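Local coordinates for protein PfkB family carbohydrate kinase (Listeria grayi DSM 20601, PDB 4GM6) that probably phosphorylates a sugar or sugar acid at the expense of ATP, at residues A63-K68 with R94-D98; A76-P80 with S133-H137; F249-K253 with Y295-V299; K314-A319 with I338-A342. All coordinates share one frame; numbering follows the deposited sequence.

Contact 1: A63-K68 with R94-D98; sequences AVNLSK and RHQVD
Val-64 on helix 58-68 faces His-95, with their CA atoms 5.9 Å apart. His-95 is the first residue to leave the helical conformation after helix 83-94. Gln-96 then takes a positive phi of 59° as the C-prime residue of a Schellman motif. This sharp turn leads into strand 97-104 and presents the His-95 ring, the His-95 carbonyl and the Val-97 side chain to the neighbouring helix. Lys-68 reaches the ring from one side. Its chain folds over at the second and fourth torsions (-69° and -88°), which brings NZ to 2.7 Å from His-95 ND1. NZ lies at the ring edge, near its plane. Val-64 meets the same ring over a face. Its CG1 stands 4.0 Å from the ring centroid, a CH-pi contact. One turn further along the helix, Ser-67 OG donates to His-95 O at 3.0 Å. CG2 of Val-64 packs on CG2 of Val-97 at 3.8 Å, and Ala-63 CB lies 4.1 Å from Val-97 CG1. Outside the pair, Ile-330 touches both Val-64 and His-95, and His-91 meets the His-95 ring edge to face. Gln-96 packs on Trp-93 of a second subunit, so this turn also lies at a subunit interface. Two donors from one helix thus hold the end of the other, one at the ring and one at the carbonyl. Because ND1 accepts from the lysine, the ring is probably neutral with its proton on NE2.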
# COMPACT_ATOMS: atom_id res chain seq x y z
N ALA C 63 4.85 26.43 -15.56
CA ALA C 63 5.66 27.21 -14.62
C ALA C 63 6.65 26.33 -13.87
O ALA C 63 7.83 26.64 -13.79
CB ALA C 63 4.77 27.97 -13.65
N VAL C 64 6.16 25.23 -13.29
CA VAL C 64 7.04 24.31 -12.57
C VAL C 64 8.15 23.79 -13.49
O VAL C 64 9.32 23.76 -13.11
CB VAL C 64 6.25 23.13 -11.95
CG1 VAL C 64 7.17 21.99 -11.51
CG2 VAL C 64 5.41 23.63 -10.77
N ASN C 65 7.80 23.36 -14.70
CA ASN C 65 8.79 22.79 -15.59
C ASN C 65 9.84 23.82 -16.01
O ASN C 65 11.03 23.48 -16.12
CB ASN C 65 8.13 22.14 -16.82
CG ASN C 65 7.17 21.03 -16.45
OD1 ASN C 65 7.30 20.41 -15.40
ND2 ASN C 65 6.21 20.76 -17.33
N LEU C 66 9.43 25.07 -16.22
CA LEU C 66 10.40 26.13 -16.54
C LEU C 66 11.37 26.30 -15.39
O LEU C 66 12.58 26.42 -15.59
CB LEU C 66 9.71 27.48 -16.86
CG LEU C 66 9.20 27.59 -18.30
CD1 LEU C 66 8.36 28.84 -18.53
CD2 LEU C 66 10.36 27.53 -19.28
N SER C 67 10.82 26.31 -14.18
CA SER C 67 11.63 26.48 -12.99
C SER C 67 12.62 25.33 -12.82
O SER C 67 13.72 25.51 -12.30
CB SER C 67 10.72 26.56 -11.76
OG SER C 67 11.49 26.64 -10.57
N LYS C 68 12.23 24.14 -13.27
CA LYS C 68 13.12 23.00 -13.23
C LYS C 68 14.34 23.28 -14.09
O LYS C 68 15.43 22.77 -13.84
CB LYS C 68 12.42 21.74 -13.75
CG LYS C 68 11.52 21.05 -12.74
CD LYS C 68 12.32 20.41 -11.62
CE LYS C 68 11.40 19.76 -10.59
NZ LYS C 68 10.96 20.68 -9.50
N ARG C 94 7.39 23.94 -3.20
CA ARG C 94 8.24 22.77 -3.38
C ARG C 94 9.00 22.86 -4.70
O ARG C 94 10.14 22.42 -4.78
CB ARG C 94 7.40 21.48 -3.31
CG ARG C 94 8.16 20.20 -3.64
CD ARG C 94 7.24 18.99 -3.75
NE ARG C 94 6.96 18.38 -2.45
CZ ARG C 94 7.13 17.10 -2.15
NH1 ARG C 94 7.58 16.24 -3.07
NH2 ARG C 94 6.84 16.67 -0.93
N HIS C 95 8.38 23.43 -5.72
CA HIS C 95 8.98 23.49 -7.06
C HIS C 95 9.48 24.88 -7.40
O HIS C 95 9.79 25.18 -8.56
CB HIS C 95 8.00 22.99 -8.11
CG HIS C 95 7.65 21.55 -7.96
ND1 HIS C 95 8.56 20.54 -8.17
CD2 HIS C 95 6.49 20.94 -7.60
CE1 HIS C 95 7.99 19.37 -7.96
NE2 HIS C 95 6.73 19.58 -7.61
N GLN C 96 9.53 25.73 -6.38
CA GLN C 96 10.11 27.08 -6.45
C GLN C 96 9.47 28.01 -7.47
O GLN C 96 10.14 28.84 -8.07
CB GLN C 96 11.62 26.98 -6.65
CG GLN C 96 12.31 26.34 -5.46
CD GLN C 96 13.82 26.48 -5.51
OE1 GLN C 96 14.48 25.86 -6.34
NE2 GLN C 96 14.37 27.30 -4.62
N VAL C 97 8.16 27.88 -7.67
CA VAL C 97 7.43 28.88 -8.44
C VAL C 97 7.02 29.96 -7.45
O VAL C 97 6.56 29.65 -6.36
CB VAL C 97 6.19 28.27 -9.10
CG1 VAL C 97 5.42 29.33 -9.87
CG2 VAL C 97 6.60 27.14 -10.04
N ASP C 98 7.21 31.22 -7.84
CA ASP C 98 6.85 32.38 -7.02
C ASP C 98 5.36 32.37 -6.70
O ASP C 98 4.53 32.21 -7.60
CB ASP C 98 7.20 33.67 -7.78
CG ASP C 98 7.09 34.93 -6.91
OD1 ASP C 98 6.90 34.82 -5.68
OD2 ASP C 98 7.21 36.04 -7.48

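Contact 2: A76-P80 with S133-H137; sequences ATVVP and SFARH
Water 1 is held by two backbone groups, donating to Val-78 O at 2.8 Å and accepting from Phe-134 N at 3.0 Å. It bridges the end of strand 73-79 to the short helix 133-136. The strand belongs to the large mixed sheet of the Rossmann-like ribokinase fold, and the helix covers its end. Val-78 points at the helix and buries more surface than any other residue of the contact. Its CG1 branch, anti to the backbone N (chi1 179°), touches Ser-133 CB at 3.7 Å. Phe-134 turns a ring edge to the strand, with CD1 3.6 Å from Val-78 N. Thr-77 OG1 is 3.5 Å from the same CD1, but its hydrogen bond goes to Gly-31 O. Elsewhere the Phe-134 ring stacks on Trp-167, whose NE1 also bonds to Phe-134 O. Ser-133 OG lies against the Pro-80 ring, 3.5 Å from its CB. This is contact without bonding, since the proline nitrogen has no hydrogen to give. The hydroxyl bonds instead to the carbonyls of Ala-105 and Arg-108. Val-78 CG2 sits over the His-137 ring, 3.8 Å from the centroid and 11° off the ring normal.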
# COMPACT_ATOMS: atom_id res chain seq x y z
N ALA C 76 -0.05 34.10 -11.66
CA ALA C 76 -1.27 34.76 -11.21
C ALA C 76 -2.36 33.68 -11.11
O ALA C 76 -2.79 33.12 -12.12
CB ALA C 76 -1.67 35.86 -12.18
N THR C 77 -2.80 33.38 -9.89
CA THR C 77 -3.83 32.36 -9.70
C THR C 77 -4.67 32.60 -8.44
O THR C 77 -4.37 33.49 -7.64
CB THR C 77 -3.23 30.95 -9.69
OG1 THR C 77 -4.22 30.00 -10.10
CG2 THR C 77 -2.72 30.60 -8.29
N VAL C 78 -5.72 31.80 -8.26
CA VAL C 78 -6.61 31.94 -7.11
C VAL C 78 -6.88 30.59 -6.46
O VAL C 78 -7.20 29.62 -7.15
CB VAL C 78 -7.97 32.53 -7.50
CG1 VAL C 78 -8.87 32.65 -6.27
CG2 VAL C 78 -7.80 33.88 -8.19
N VAL C 79 -6.76 30.54 -5.13
CA VAL C 79 -7.08 29.35 -4.36
C VAL C 79 -7.88 29.68 -3.10
O VAL C 79 -7.76 30.77 -2.58
CB VAL C 79 -5.80 28.60 -3.92
CG1 VAL C 79 -4.93 28.29 -5.13
CG2 VAL C 79 -5.04 29.42 -2.89
N PRO C 80 -8.68 28.73 -2.60
CA PRO C 80 -9.41 29.00 -1.37
C PRO C 80 -8.47 29.00 -0.17
O PRO C 80 -7.49 28.26 -0.16
CB PRO C 80 -10.39 27.83 -1.28
CG PRO C 80 -9.64 26.70 -1.91
CD PRO C 80 -8.91 27.35 -3.07
N SER C 133 -12.80 28.51 -6.70
CA SER C 133 -12.37 29.89 -6.45
C SER C 133 -11.92 30.58 -7.73
O SER C 133 -12.33 31.70 -8.05
CB SER C 133 -11.24 29.92 -5.42
OG SER C 133 -11.64 29.30 -4.20
N PHE C 134 -11.04 29.91 -8.47
CA PHE C 134 -10.53 30.50 -9.71
C PHE C 134 -11.66 30.74 -10.70
O PHE C 134 -11.78 31.83 -11.26
CB PHE C 134 -9.47 29.60 -10.34
CG PHE C 134 -8.71 30.28 -11.45
CD1 PHE C 134 -7.45 30.79 -11.21
CD2 PHE C 134 -9.27 30.42 -12.71
CE1 PHE C 134 -6.74 31.41 -12.22
CE2 PHE C 134 -8.57 31.05 -13.73
CZ PHE C 134 -7.30 31.54 -13.48
N ALA C 135 -12.50 29.73 -10.89
CA ALA C 135 -13.59 29.82 -11.85
C ALA C 135 -14.57 30.95 -11.51
O ALA C 135 -15.02 31.67 -12.40
CB ALA C 135 -14.33 28.49 -11.95
N ARG C 136 -14.89 31.11 -10.23
CA ARG C 136 -15.87 32.12 -9.84
C ARG C 136 -15.28 33.50 -9.58
O ARG C 136 -15.99 34.45 -9.27
CB ARG C 136 -16.69 31.63 -8.64
CG ARG C 136 -17.55 30.42 -8.99
CD ARG C 136 -18.20 29.78 -7.78
NE ARG C 136 -19.25 30.61 -7.21
CZ ARG C 136 -19.13 31.25 -6.05
NH1 ARG C 136 -18.00 31.14 -5.34
NH2 ARG C 136 -20.12 31.99 -5.60
N HIS C 137 -13.96 33.62 -9.71
CA HIS C 137 -13.30 34.87 -9.35
C HIS C 137 -13.70 35.97 -10.32
O HIS C 137 -13.73 35.75 -11.53
CB HIS C 137 -11.78 34.68 -9.31
CG HIS C 137 -11.07 35.73 -8.52
ND1 HIS C 137 -11.10 35.79 -7.14
CD2 HIS C 137 -10.30 36.77 -8.92
CE1 HIS C 137 -10.38 36.82 -6.73
NE2 HIS C 137 -9.88 37.43 -7.79
O HOH W 1 -9.27 27.81 -7.22

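Contact 3: F249-K253 with Y295-V299; sequences FYATK and YTAAV
Tyr-295 starts the contact by laying its ring between its own helix and strand 248-256. The two segments run 139° apart in direction, and their axes approach to 9.2 Å. With CG anti to the backbone N (chi1 -173°), the ring reaches out to the strand. Thr-252 CG2 sits over the centre of one face, 3.6 Å from the centroid, in a CH-pi contact. CG2 of Val-299, one turn along the same helix, covers the opposite face nearer the rim. CE2 of Tyr-295 also meets CD2 of Tyr-250 at 3.9 Å, where the two tyrosine side chains pass in opposite directions. Tyr-295 OH lies 3.2 Å from Ala-251 O but bonds to His-267 O on the neighbouring strand. Thr-296 comes next. Its CG2 touches Tyr-250 OH at 3.5 Å, while its OG1 lies at the edge of that ring and bonds back to Gly-292 O. Val-299 completes the group, with CG1 over a face of Tyr-250, 4.2 Å from the centroid. Helix 291-304 begins in the Gly-Gly-Gly-Asp signature of the PfkB family, which in relatives contributes to the anion hole that binds phosphate. The two segments are thus joined by apolar and ring contacts, and the phenol of Tyr-295 ties the helix to the sheet one strand further on.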
# COMPACT_ATOMS: atom_id res chain seq x y z
N PHE C 249 5.11 28.55 -34.37
CA PHE C 249 4.16 27.59 -33.84
C PHE C 249 4.93 26.39 -33.33
O PHE C 249 6.06 26.14 -33.76
CB PHE C 249 3.18 27.13 -34.93
CG PHE C 249 2.29 28.22 -35.46
CD1 PHE C 249 1.10 28.55 -34.82
CD2 PHE C 249 2.64 28.91 -36.62
CE1 PHE C 249 0.28 29.54 -35.32
CE2 PHE C 249 1.82 29.91 -37.12
CZ PHE C 249 0.64 30.23 -36.47
N TYR C 250 4.33 25.64 -32.41
CA TYR C 250 4.96 24.41 -31.94
C TYR C 250 3.89 23.45 -31.44
O TYR C 250 2.85 23.88 -30.95
CB TYR C 250 5.97 24.70 -30.83
CG TYR C 250 5.39 25.41 -29.62
CD1 TYR C 250 5.17 26.78 -29.64
CD2 TYR C 250 5.09 24.72 -28.46
CE1 TYR C 250 4.64 27.44 -28.54
CE2 TYR C 250 4.57 25.37 -27.35
CZ TYR C 250 4.34 26.73 -27.40
OH TYR C 250 3.82 27.39 -26.30
N ALA C 251 4.16 22.16 -31.57
CA ALA C 251 3.23 21.14 -31.11
C ALA C 251 3.90 19.79 -31.23
O ALA C 251 4.99 19.68 -31.81
CB ALA C 251 1.96 21.17 -31.94
N THR C 252 3.27 18.76 -30.68
CA THR C 252 3.74 17.41 -30.91
C THR C 252 2.79 16.71 -31.87
O THR C 252 1.61 17.01 -31.91
CB THR C 252 3.83 16.60 -29.61
OG1 THR C 252 2.59 16.72 -28.91
CG2 THR C 252 4.94 17.12 -28.73
N LYS C 253 3.32 15.80 -32.67
CA LYS C 253 2.44 14.94 -33.44
C LYS C 253 2.40 13.62 -32.69
O LYS C 253 3.42 12.96 -32.52
CB LYS C 253 2.95 14.75 -34.87
CG LYS C 253 2.05 13.85 -35.70
CD LYS C 253 2.60 13.61 -37.10
CE LYS C 253 1.93 12.40 -37.73
NZ LYS C 253 2.43 12.14 -39.11
N TYR C 295 6.48 19.62 -23.00
CA TYR C 295 6.91 20.07 -24.32
C TYR C 295 6.87 21.59 -24.36
O TYR C 295 7.85 22.23 -24.75
CB TYR C 295 6.00 19.51 -25.41
CG TYR C 295 6.49 19.80 -26.83
CD1 TYR C 295 7.60 19.15 -27.35
CD2 TYR C 295 5.83 20.72 -27.65
CE1 TYR C 295 8.06 19.41 -28.63
CE2 TYR C 295 6.28 20.99 -28.94
CZ TYR C 295 7.39 20.33 -29.43
OH TYR C 295 7.84 20.57 -30.72
N THR C 296 5.76 22.17 -23.94
CA THR C 296 5.63 23.63 -24.01
C THR C 296 6.75 24.31 -23.23
O THR C 296 7.36 25.26 -23.72
CB THR C 296 4.25 24.12 -23.47
OG1 THR C 296 3.23 23.70 -24.38
CG2 THR C 296 4.22 25.66 -23.34
N ALA C 297 7.01 23.83 -22.02
CA ALA C 297 8.04 24.45 -21.18
C ALA C 297 9.42 24.27 -21.80
O ALA C 297 10.27 25.17 -21.74
CB ALA C 297 8.01 23.86 -19.78
N ALA C 298 9.65 23.11 -22.41
CA ALA C 298 10.96 22.85 -23.00
C ALA C 298 11.19 23.76 -24.21
O ALA C 298 12.29 24.28 -24.41
CB ALA C 298 11.10 21.39 -23.40
N VAL C 299 10.15 23.96 -25.00
CA VAL C 299 10.27 24.80 -26.18
C VAL C 299 10.58 26.22 -25.74
O VAL C 299 11.49 26.85 -26.29
CB VAL C 299 9.00 24.81 -27.05
CG1 VAL C 299 9.08 25.96 -28.07
CG2 VAL C 299 8.83 23.47 -27.76

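Contact 4: K314-A319 with I338-A342; sequences KFATAA and IADFA
Ile-338 loses the most surface here, and it does so by pressing on Phe-315. Its CG2 methyl, anti to the backbone N, lies over one face of the Phe-315 ring, offset toward the rim. The distance from CG2 to the ring centroid is 3.7 Å, and the direction is 25° off the normal. CG2 also comes within 3.3 Å of Phe-315 CE2, a tight fit. Phe-315 and Ile-338 meet nearly perpendicular to each other. The same methyl touches Ala-319 CB at 3.9 Å, and CD1 of Ile-338 lies near Ala-319 CB as well. These residues belong to two helices of the C-terminal part of the α/β kinase fold. Helix 309-323 packs against helix 291-304 through Ala-316, and helix 335-344 lies across helix 309-323. The segments cross at 103°, with axes 8.7 Å apart. Small residues allow this approach. Ala-318 CB meets Ala-342 CB at 3.8 Å, close to where the backbones come nearest. Ala-318 CB also touches the edge of the Phe-341 ring, at CD2, 3.9 Å away. Phe-341 packs in addition on Leu-120 of a third subunit. On the other helix, the Phe-315 ring meets Trp-307 edge to face.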
# COMPACT_ATOMS: atom_id res chain seq x y z
N LYS C 314 14.47 19.38 -30.60
CA LYS C 314 15.00 18.09 -30.20
C LYS C 314 14.96 17.94 -28.69
O LYS C 314 14.57 16.90 -28.16
CB LYS C 314 16.43 17.89 -30.71
CG LYS C 314 16.93 16.48 -30.46
CD LYS C 314 18.15 16.16 -31.33
CE LYS C 314 19.40 16.86 -30.82
NZ LYS C 314 20.62 16.38 -31.54
N PHE C 315 15.37 19.00 -28.00
CA PHE C 315 15.38 19.01 -26.55
C PHE C 315 13.97 18.86 -26.00
O PHE C 315 13.73 18.05 -25.08
CB PHE C 315 16.00 20.33 -26.07
CG PHE C 315 16.03 20.47 -24.57
CD1 PHE C 315 15.04 21.19 -23.91
CD2 PHE C 315 17.05 19.91 -23.83
CE1 PHE C 315 15.06 21.33 -22.54
CE2 PHE C 315 17.09 20.06 -22.45
CZ PHE C 315 16.09 20.77 -21.81
N ALA C 316 13.04 19.63 -26.56
CA ALA C 316 11.67 19.67 -26.04
C ALA C 316 10.94 18.35 -26.26
O ALA C 316 10.19 17.91 -25.40
CB ALA C 316 10.89 20.81 -26.65
N THR C 317 11.13 17.73 -27.42
CA THR C 317 10.50 16.43 -27.65
C THR C 317 11.05 15.38 -26.67
O THR C 317 10.31 14.53 -26.20
CB THR C 317 10.67 15.96 -29.10
OG1 THR C 317 10.25 17.00 -29.99
CG2 THR C 317 9.83 14.71 -29.34
N ALA C 318 12.34 15.46 -26.36
CA ALA C 318 12.94 14.56 -25.38
C ALA C 318 12.36 14.79 -24.00
O ALA C 318 12.07 13.84 -23.26
CB ALA C 318 14.45 14.73 -25.36
N ALA C 319 12.16 16.05 -23.64
CA ALA C 319 11.60 16.37 -22.32
C ALA C 319 10.21 15.80 -22.18
O ALA C 319 9.84 15.24 -21.14
CB ALA C 319 11.55 17.89 -22.14
N ILE C 338 17.86 15.77 -19.43
CA ILE C 338 17.10 15.85 -20.68
C ILE C 338 18.02 15.94 -21.89
O ILE C 338 17.85 15.21 -22.88
CB ILE C 338 16.13 17.06 -20.65
CG1 ILE C 338 15.11 16.89 -19.51
CG2 ILE C 338 15.41 17.21 -21.97
CD1 ILE C 338 14.34 18.17 -19.19
N ALA C 339 19.02 16.82 -21.81
CA ALA C 339 19.98 16.98 -22.89
C ALA C 339 20.75 15.68 -23.16
O ALA C 339 21.00 15.34 -24.32
CB ALA C 339 20.93 18.14 -22.60
N ASP C 340 21.12 14.96 -22.11
CA ASP C 340 21.86 13.72 -22.30
C ASP C 340 20.97 12.70 -23.00
O ASP C 340 21.41 11.99 -23.90
CB ASP C 340 22.36 13.15 -20.97
CG ASP C 340 23.56 13.90 -20.42
OD1 ASP C 340 24.23 14.62 -21.19
OD2 ASP C 340 23.85 13.76 -19.21
N PHE C 341 19.70 12.64 -22.61
CA PHE C 341 18.81 11.69 -23.26
C PHE C 341 18.66 12.03 -24.73
O PHE C 341 18.74 11.15 -25.60
CB PHE C 341 17.43 11.66 -22.60
CG PHE C 341 16.47 10.75 -23.31
CD1 PHE C 341 16.71 9.39 -23.40
CD2 PHE C 341 15.35 11.27 -23.93
CE1 PHE C 341 15.83 8.56 -24.07
CE2 PHE C 341 14.47 10.44 -24.61
CZ PHE C 341 14.71 9.09 -24.68
N ALA C 342 18.44 13.31 -25.02
CA ALA C 342 18.29 13.76 -26.39
C ALA C 342 19.53 13.42 -27.22
O ALA C 342 19.41 13.05 -28.39
CB ALA C 342 18.02 15.25 -26.44

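How the contacts relate
From the N terminus, helix 58-68 comes first and leads into strand 73-79. Contact 1 closes the loop of chain back to this helix at residues 94-98. Contact 2 opens inside that loop, at 76-80, and closes outside it, at 133-137, so the two cross. Strands 73-79 and 97-104 are neighbours in the large sheet, which both contacts reach. Contacts 3 and 4 follow in series. Contact 3 joins strand 248-256 of the same sheet to helix 291-304. Contact 4 joins the next two helices. Contact 3 touches contact 1 through Ala-297 and contact 4 through Ala-316, while contacts 2 and 4 lie on opposite sides of the chain's centre.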